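Local coordinates for cell death abnormality protein 2 (Caenorhabditis elegans, PDB 3QWX) that acts as an SH2-SH3 signalling adaptor of the CRK family, required for engulfment of cell corpses and for cell migration, including that of the gonadal distal tip cells, at residues Lys26-Pro31 / Thr37-Asp42; Tyr49-Arg54 / Ala107-Ala112; Trp154-Ala159 / Gly164-Asn169. One frame throughout, in Å; residues are numbered along the deposited sequence.

Contact 1 (Lys26-Pro31 / Thr37-Asp42); sequences KLLGEP and TFLMRD. With SO4 (sulfate ion), chain B.
In the SH2 domain, helix 21-29 lies against the central sheet as the helix of a beta-alpha-beta unit, and Leu28 in its last turn is where Lys26-Pro31 meets strand Thr37-Asp42. The two methyls of Leu28 divide the work. CD1 goes to Leu39, sitting 3.9 Å from Leu39 CG, with the CD2 branch of Leu39 slightly farther off; CD2 goes to the start of the strand, 3.8 Å from Thr37 CG2 and 3.7 Å from the carbonyl Thr37 O. Leu39 points toward the helix, and the two leucine side chains cross obliquely. In Thr37 the first torsion splits the polar and apolar branches: CG2 faces Leu28, while OG1 is hydrogen-bonded to Ser34 O. Farther along the strand, Arg41 runs extended from CG to NE and presents the edge of its guanidinium to a sulfate ion. NH1 donates to sulfate O1 at 2.9 Å and NH2 to sulfate O3 at 3.1 Å, with N-H...O angles of 174° and 177°, a nearly straight two-pronged grip. Arg21 NH1, Ser43 OG and Ser44 N are also hydrogen-bonded to the sulfate, and Thr52 OG1 accepts from Arg41 NE, fixing the rotation of the group. Arg41 stands where the FLVR-motif arginine of SH2 domains lies, and the sulfate, probably from the crystallisation liquor, probably marks the place of the phosphotyrosine phosphate. Between these two segments the contact is apolar side-chain packing, while the same strand supplies a guanidinium that gives two hydrogen bonds to a tetrahedral anion.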
# COMPACT_ATOMS: atom_id res chain seq x y z
N LYS A 26 0.35 -8.57 11.60
CA LYS A 26 0.04 -9.96 11.34
C LYS A 26 0.45 -10.37 9.93
O LYS A 26 1.14 -11.37 9.75
CB LYS A 26 -1.46 -10.22 11.55
CG LYS A 26 -1.87 -11.67 11.33
CD LYS A 26 -3.37 -11.77 11.03
CE LYS A 26 -3.76 -13.18 10.62
NZ LYS A 26 -5.25 -13.38 10.60
N LEU A 27 0.03 -9.62 8.92
CA LEU A 27 0.34 -9.97 7.53
C LEU A 27 1.85 -10.01 7.27
O LEU A 27 2.37 -10.96 6.70
CB LEU A 27 -0.35 -9.01 6.55
CG LEU A 27 -1.88 -9.06 6.54
CD1 LEU A 27 -2.46 -8.08 5.51
CD2 LEU A 27 -2.39 -10.48 6.29
N LEU A 28 2.56 -8.96 7.70
CA LEU A 28 4.00 -8.88 7.45
C LEU A 28 4.80 -9.81 8.36
O LEU A 28 5.96 -10.13 8.06
CB LEU A 28 4.49 -7.43 7.54
CG LEU A 28 4.19 -6.59 6.28
CD1 LEU A 28 4.47 -5.13 6.51
CD2 LEU A 28 5.00 -7.08 5.08
N GLY A 29 4.18 -10.28 9.44
CA GLY A 29 4.81 -11.21 10.35
C GLY A 29 4.68 -12.68 9.98
O GLY A 29 5.30 -13.54 10.62
N GLU A 30 3.88 -12.98 8.95
CA GLU A 30 3.68 -14.36 8.52
C GLU A 30 5.01 -15.00 8.08
O GLU A 30 5.90 -14.32 7.56
CB GLU A 30 2.58 -14.44 7.44
CG GLU A 30 1.20 -14.08 7.99
CD GLU A 30 0.06 -14.28 7.01
OE1 GLU A 30 0.30 -14.30 5.78
OE2 GLU A 30 -1.09 -14.42 7.47
N PRO A 31 5.17 -16.31 8.33
CA PRO A 31 6.48 -16.99 8.17
C PRO A 31 7.05 -16.90 6.77
O PRO A 31 8.28 -16.84 6.62
CB PRO A 31 6.17 -18.45 8.52
CG PRO A 31 4.96 -18.39 9.39
CD PRO A 31 4.15 -17.21 8.89
N THR A 37 10.18 -6.85 2.98
CA THR A 37 8.81 -6.64 2.50
C THR A 37 8.15 -5.54 3.34
O THR A 37 8.31 -5.51 4.56
CB THR A 37 7.99 -7.95 2.55
OG1 THR A 37 8.74 -9.01 1.96
CG2 THR A 37 6.68 -7.82 1.80
N PHE A 38 7.43 -4.64 2.68
CA PHE A 38 6.86 -3.49 3.37
C PHE A 38 5.53 -3.05 2.77
O PHE A 38 5.18 -3.40 1.64
CB PHE A 38 7.85 -2.30 3.32
CG PHE A 38 7.99 -1.71 1.95
CD1 PHE A 38 8.86 -2.28 1.03
CD2 PHE A 38 7.24 -0.62 1.58
CE1 PHE A 38 8.98 -1.75 -0.25
CE2 PHE A 38 7.35 -0.08 0.29
CZ PHE A 38 8.23 -0.65 -0.62
N LEU A 39 4.78 -2.26 3.54
CA LEU A 39 3.62 -1.59 2.99
C LEU A 39 3.43 -0.26 3.68
O LEU A 39 4.01 -0.00 4.74
CB LEU A 39 2.36 -2.46 3.15
CG LEU A 39 1.97 -2.94 4.55
CD1 LEU A 39 1.26 -1.84 5.35
CD2 LEU A 39 1.06 -4.15 4.40
N MET A 40 2.62 0.59 3.07
CA MET A 40 2.19 1.82 3.71
C MET A 40 0.71 1.74 4.03
O MET A 40 -0.03 0.99 3.41
CB MET A 40 2.49 3.03 2.83
CG MET A 40 3.95 3.48 2.95
SD MET A 40 4.23 4.89 1.89
CE MET A 40 3.23 6.15 2.68
N ARG A 41 0.30 2.52 5.02
CA ARG A 41 -1.08 2.51 5.50
C ARG A 41 -1.30 3.79 6.27
O ARG A 41 -0.38 4.59 6.44
CB ARG A 41 -1.31 1.31 6.43
CG ARG A 41 -0.40 1.31 7.64
CD ARG A 41 -0.60 0.10 8.54
NE ARG A 41 0.41 0.11 9.60
CZ ARG A 41 0.33 0.87 10.69
NH1 ARG A 41 -0.71 1.67 10.86
NH2 ARG A 41 1.30 0.84 11.60
N ASP A 42 -2.52 3.98 6.76
CA ASP A 42 -2.79 5.13 7.63
C ASP A 42 -2.27 4.92 9.05
O ASP A 42 -2.35 3.83 9.61
CB ASP A 42 -4.29 5.45 7.62
CG ASP A 42 -4.78 5.81 6.24
OD1 ASP A 42 -4.14 6.66 5.61
OD2 ASP A 42 -5.78 5.23 5.78
S SO4 B . -0.03 3.54 14.25
O1 SO4 B . -1.08 3.29 13.26
O2 SO4 B . -0.57 3.29 15.58
O3 SO4 B . 1.13 2.67 14.04
O4 SO4 B . 0.41 4.92 14.13

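Contact 2 (Tyr49-Arg54 / Ala107-Ala112); sequences YSLTVR and ASLLAA
Leu109 drops one methyl, CD2, onto the side chains of Val53 and Leu51, and this branch makes the closest touches between Tyr49-Arg54 and Ala107-Ala112. Its closest partner is Val53 CG2 at 3.8 Å, with Val53 CG1 at 4.0 Å, so the methyl rests against both prongs of the valine. The side chains of Leu109 and Val53 cross at about a right angle. Leu109 gets there although its CB leaves the backbone pointing past the strand: CG stands opposite the carbonyl carbon (chi1 -56°), and with CD1 anti to CA (chi2 -176°) CD2 is the branch turned to the valine. In Val53, chi1 of -162° sets CG1 anti to the backbone N and CG2 beside that N, which puts the fork of the valine under the leucine. Two residues back, Leu51 lies on the same face of the strand and adds a looser touch, its CD2 standing 4.2 Å from Leu109 CD2. Strand 49-54 belongs to the central sheet of the SH2 domain, between strands 37-42 and 62-69, and the loop 107-110 crosses that sheet on the face away from helix 21-29 before strand 111-112 joins it beside strand 37-42. Phe38 touches both Leu51 and Leu109, extending the apolar cluster onto the neighbouring strand. Thr52 points to the other face, where it packs on Ala24 and Leu28 of the helix, while Ala107 N is hydrogen-bonded to Glu55 OE1 just beyond the strand.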
# COMPACT_ATOMS: atom_id res chain seq x y z
N TYR A 49 1.10 8.92 7.83
CA TYR A 49 1.17 7.59 7.27
C TYR A 49 2.05 6.74 8.16
O TYR A 49 2.86 7.25 8.93
CB TYR A 49 1.73 7.60 5.84
CG TYR A 49 0.82 8.23 4.82
CD1 TYR A 49 -0.43 7.68 4.54
CD2 TYR A 49 1.22 9.34 4.10
CE1 TYR A 49 -1.26 8.25 3.60
CE2 TYR A 49 0.39 9.92 3.15
CZ TYR A 49 -0.85 9.37 2.91
OH TYR A 49 -1.66 9.94 1.96
N SER A 50 1.90 5.43 8.03
CA SER A 50 2.76 4.49 8.72
C SER A 50 3.37 3.59 7.68
O SER A 50 2.69 3.14 6.76
CB SER A 50 1.97 3.65 9.71
OG SER A 50 1.78 4.34 10.93
N LEU A 51 4.67 3.34 7.83
CA LEU A 51 5.39 2.37 7.03
C LEU A 51 5.60 1.15 7.92
O LEU A 51 6.20 1.27 8.99
CB LEU A 51 6.74 2.97 6.62
CG LEU A 51 7.74 2.11 5.85
CD1 LEU A 51 7.22 1.76 4.45
CD2 LEU A 51 9.07 2.83 5.76
N THR A 52 5.12 -0.00 7.47
CA THR A 52 5.29 -1.27 8.20
C THR A 52 6.18 -2.23 7.40
O THR A 52 5.94 -2.46 6.21
CB THR A 52 3.90 -1.95 8.51
OG1 THR A 52 3.07 -1.03 9.22
CG2 THR A 52 4.08 -3.21 9.37
N VAL A 53 7.21 -2.77 8.06
CA VAL A 53 8.27 -3.54 7.40
C VAL A 53 8.64 -4.82 8.16
O VAL A 53 8.76 -4.82 9.38
CB VAL A 53 9.58 -2.69 7.25
CG1 VAL A 53 10.51 -3.30 6.20
CG2 VAL A 53 9.26 -1.26 6.88
N ARG A 54 8.82 -5.92 7.43
CA ARG A 54 9.39 -7.14 7.99
C ARG A 54 10.91 -6.98 7.95
O ARG A 54 11.49 -6.91 6.86
CB ARG A 54 8.97 -8.35 7.15
CG ARG A 54 9.61 -9.68 7.55
CD ARG A 54 9.23 -10.12 8.95
NE ARG A 54 9.62 -11.51 9.18
CZ ARG A 54 8.85 -12.56 8.88
NH1 ARG A 54 7.64 -12.36 8.36
NH2 ARG A 54 9.27 -13.80 9.11
N ALA A 107 16.61 -3.62 8.62
CA ALA A 107 16.58 -3.93 7.18
C ALA A 107 16.18 -2.76 6.28
O ALA A 107 15.62 -1.77 6.73
CB ALA A 107 15.68 -5.14 6.91
N SER A 108 16.47 -2.90 4.99
CA SER A 108 16.05 -1.94 3.99
C SER A 108 14.73 -2.37 3.34
O SER A 108 14.30 -3.51 3.47
CB SER A 108 17.11 -1.81 2.91
OG SER A 108 18.18 -1.02 3.38
N LEU A 109 14.10 -1.44 2.62
CA LEU A 109 12.91 -1.73 1.82
C LEU A 109 13.29 -2.46 0.53
O LEU A 109 14.05 -1.93 -0.26
CB LEU A 109 12.22 -0.41 1.47
CG LEU A 109 11.83 0.49 2.65
CD1 LEU A 109 11.08 1.71 2.13
CD2 LEU A 109 10.99 -0.29 3.66
N LEU A 110 12.76 -3.67 0.32
CA LEU A 110 13.15 -4.45 -0.85
C LEU A 110 11.97 -4.63 -1.79
O LEU A 110 12.10 -4.44 -3.00
CB LEU A 110 13.72 -5.81 -0.45
CG LEU A 110 14.59 -6.57 -1.46
CD1 LEU A 110 15.40 -7.67 -0.79
CD2 LEU A 110 13.79 -7.14 -2.63
N ALA A 111 10.82 -4.99 -1.23
CA ALA A 111 9.65 -5.32 -2.04
C ALA A 111 8.34 -4.92 -1.37
O ALA A 111 8.15 -5.13 -0.18
CB ALA A 111 9.64 -6.80 -2.37
N ALA A 112 7.45 -4.32 -2.15
CA ALA A 112 6.11 -3.99 -1.68
C ALA A 112 5.31 -5.27 -1.39
O ALA A 112 5.31 -6.22 -2.20
CB ALA A 112 5.40 -3.14 -2.72

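Contact 3 (Trp154-Ala159 / Gly164-Asn169); sequences WEARNA and GLVPAN
Trp154 lays one face of its indole under the methyl of Ala168, which sits 3.5 Å above the ring plane and is offset toward the rim. The CB of Ala168 lies 3.8 Å from the centroid of the six-membered ring and 22° off its normal, a CH-pi contact; the closest ring atom is Trp154 CE2, 3.6 Å from Ala168 CB. CG, placed beside the backbone N, turns the indole toward Ala168, where a 3-10 turn begins. Trp154 also makes a cation-pi contact with Lys148, and its NE1 has a weak hydrogen bond to Asn150 O. Behind the ring, strands 153-157 and 163-167 form the SH3 hairpin that is joined by the distal loop, and the 3-10 turn leads on to the last strand, 171-173. The hairpin is strongly twisted, the axes of 154-157 and 164-167 running 116° apart. Trp154 and Val166 form one hydrogen-bonded pair, Trp154 N giving to Val166 O at 2.9 Å and Val166 N giving to Trp154 O at 2.8 Å. Ala156 and Gly164 form the other: Ala156 N gives to Gly164 O with an N-H...O angle of 171°, and Gly164 N gives back to Ala156 O. Glu155 faces Leu165 between them as a non-hydrogen-bonded pair, and Leu165 CA adds a CA-H...O contact to Trp154 O. Trp154, Ala156 and Val166 turn their side chains to one face, where Ala156 CB fits against both valine methyls, 3.7 Å from Val166 CG1, and Val166 also touches Phe137. On the other face Leu165 bends its CD2 back over the peptide leading into Glu155, at 3.9 Å from Glu155 N, while the carboxylate of Glu155 forms a salt bridge with Lys115.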
# COMPACT_ATOMS: atom_id res chain seq x y z
N TRP A 154 -16.25 -6.92 -3.89
CA TRP A 154 -14.99 -7.63 -3.73
C TRP A 154 -13.81 -6.68 -3.90
O TRP A 154 -13.87 -5.76 -4.71
CB TRP A 154 -14.85 -8.74 -4.77
CG TRP A 154 -15.88 -9.83 -4.70
CD1 TRP A 154 -16.75 -10.08 -3.68
CD2 TRP A 154 -16.15 -10.82 -5.71
NE1 TRP A 154 -17.54 -11.16 -3.99
CE2 TRP A 154 -17.19 -11.63 -5.23
CE3 TRP A 154 -15.60 -11.09 -6.97
CZ2 TRP A 154 -17.70 -12.70 -5.96
CZ3 TRP A 154 -16.12 -12.14 -7.70
CH2 TRP A 154 -17.16 -12.94 -7.19
N GLU A 155 -12.74 -6.92 -3.15
CA GLU A 155 -11.51 -6.16 -3.34
C GLU A 155 -10.76 -6.68 -4.58
O GLU A 155 -10.48 -7.87 -4.68
CB GLU A 155 -10.61 -6.28 -2.10
CG GLU A 155 -9.33 -5.42 -2.17
CD GLU A 155 -8.37 -5.65 -1.01
OE1 GLU A 155 -8.52 -6.65 -0.28
OE2 GLU A 155 -7.45 -4.83 -0.83
N ALA A 156 -10.47 -5.77 -5.51
CA ALA A 156 -9.80 -6.10 -6.77
C ALA A 156 -8.52 -5.27 -6.97
O ALA A 156 -8.31 -4.25 -6.30
CB ALA A 156 -10.75 -5.87 -7.92
N ARG A 157 -7.66 -5.72 -7.88
CA ARG A 157 -6.41 -5.05 -8.19
C ARG A 157 -6.27 -4.99 -9.70
O ARG A 157 -6.46 -6.00 -10.38
CB ARG A 157 -5.22 -5.81 -7.59
CG ARG A 157 -3.89 -5.10 -7.76
CD ARG A 157 -2.80 -5.77 -6.92
NE ARG A 157 -2.60 -7.16 -7.29
CZ ARG A 157 -2.30 -8.13 -6.44
NH1 ARG A 157 -2.16 -7.89 -5.14
NH2 ARG A 157 -2.14 -9.36 -6.89
N ASN A 158 -5.95 -3.83 -10.24
CA ASN A 158 -5.77 -3.75 -11.68
C ASN A 158 -4.31 -3.97 -12.11
O ASN A 158 -3.43 -4.19 -11.27
CB ASN A 158 -6.37 -2.46 -12.25
CG ASN A 158 -5.60 -1.20 -11.83
OD1 ASN A 158 -4.46 -1.27 -11.38
ND2 ASN A 158 -6.23 -0.06 -12.00
N ALA A 159 -4.06 -3.93 -13.42
CA ALA A 159 -2.72 -4.18 -13.96
C ALA A 159 -1.69 -3.19 -13.43
O ALA A 159 -0.50 -3.51 -13.33
CB ALA A 159 -2.75 -4.12 -15.49
N GLY A 164 -9.06 -1.61 -5.02
CA GLY A 164 -10.30 -1.01 -4.59
C GLY A 164 -11.45 -1.99 -4.75
O GLY A 164 -11.26 -3.08 -5.28
N LEU A 165 -12.63 -1.59 -4.33
CA LEU A 165 -13.79 -2.46 -4.34
C LEU A 165 -14.51 -2.42 -5.69
O LEU A 165 -14.58 -1.39 -6.35
CB LEU A 165 -14.78 -2.04 -3.24
CG LEU A 165 -14.37 -2.21 -1.78
CD1 LEU A 165 -15.43 -1.62 -0.86
CD2 LEU A 165 -14.15 -3.66 -1.48
N VAL A 166 -15.05 -3.57 -6.07
CA VAL A 166 -15.76 -3.72 -7.34
C VAL A 166 -17.03 -4.53 -7.09
O VAL A 166 -17.06 -5.39 -6.19
CB VAL A 166 -14.86 -4.41 -8.40
CG1 VAL A 166 -13.58 -3.62 -8.64
CG2 VAL A 166 -14.54 -5.86 -7.99
N PRO A 167 -18.08 -4.27 -7.87
CA PRO A 167 -19.31 -5.05 -7.70
C PRO A 167 -19.13 -6.46 -8.23
O PRO A 167 -18.63 -6.63 -9.35
CB PRO A 167 -20.35 -4.29 -8.55
CG PRO A 167 -19.73 -2.99 -8.91
CD PRO A 167 -18.23 -3.21 -8.88
N ALA A 168 -19.55 -7.46 -7.46
CA ALA A 168 -19.41 -8.86 -7.88
C ALA A 168 -20.18 -9.17 -9.16
O ALA A 168 -19.76 -10.02 -9.97
CB ALA A 168 -19.82 -9.79 -6.76
N ASN A 169 -21.30 -8.48 -9.37
CA ASN A 169 -22.12 -8.68 -10.57
C ASN A 169 -21.58 -7.96 -11.82
O ASN A 169 -22.21 -7.97 -12.88
CB ASN A 169 -23.59 -8.33 -10.31
CG ASN A 169 -23.81 -6.87 -9.97
OD1 ASN A 169 -24.80 -6.25 -10.39
ND2 ASN A 169 -22.92 -6.31 -9.17

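Contacts 1 and 2 belong to the SH2 domain and share its central sheet, their centres about 8 Å apart; contact 3 belongs to the SH3 domain, about 21 Å from contact 1 and about 25 Å from contact 2 between centres. Contact 1 lies on the helix 21-29 side of the sheet and contact 2 on the reverse. They touch through Arg54, whose NH1 lies 2.7 Å from Glu30 O and 2.8 Å from Leu28 O, probable hydrogen bonds tying the end of the helix and the residue after it to strand 49-54. That strand also supplies Thr52, which supports the sulfate-binding Arg41 of contact 1. Contact 3 touches neither, its nearest atoms about 8 Å from contact 2 and about 9 Å from contact 1.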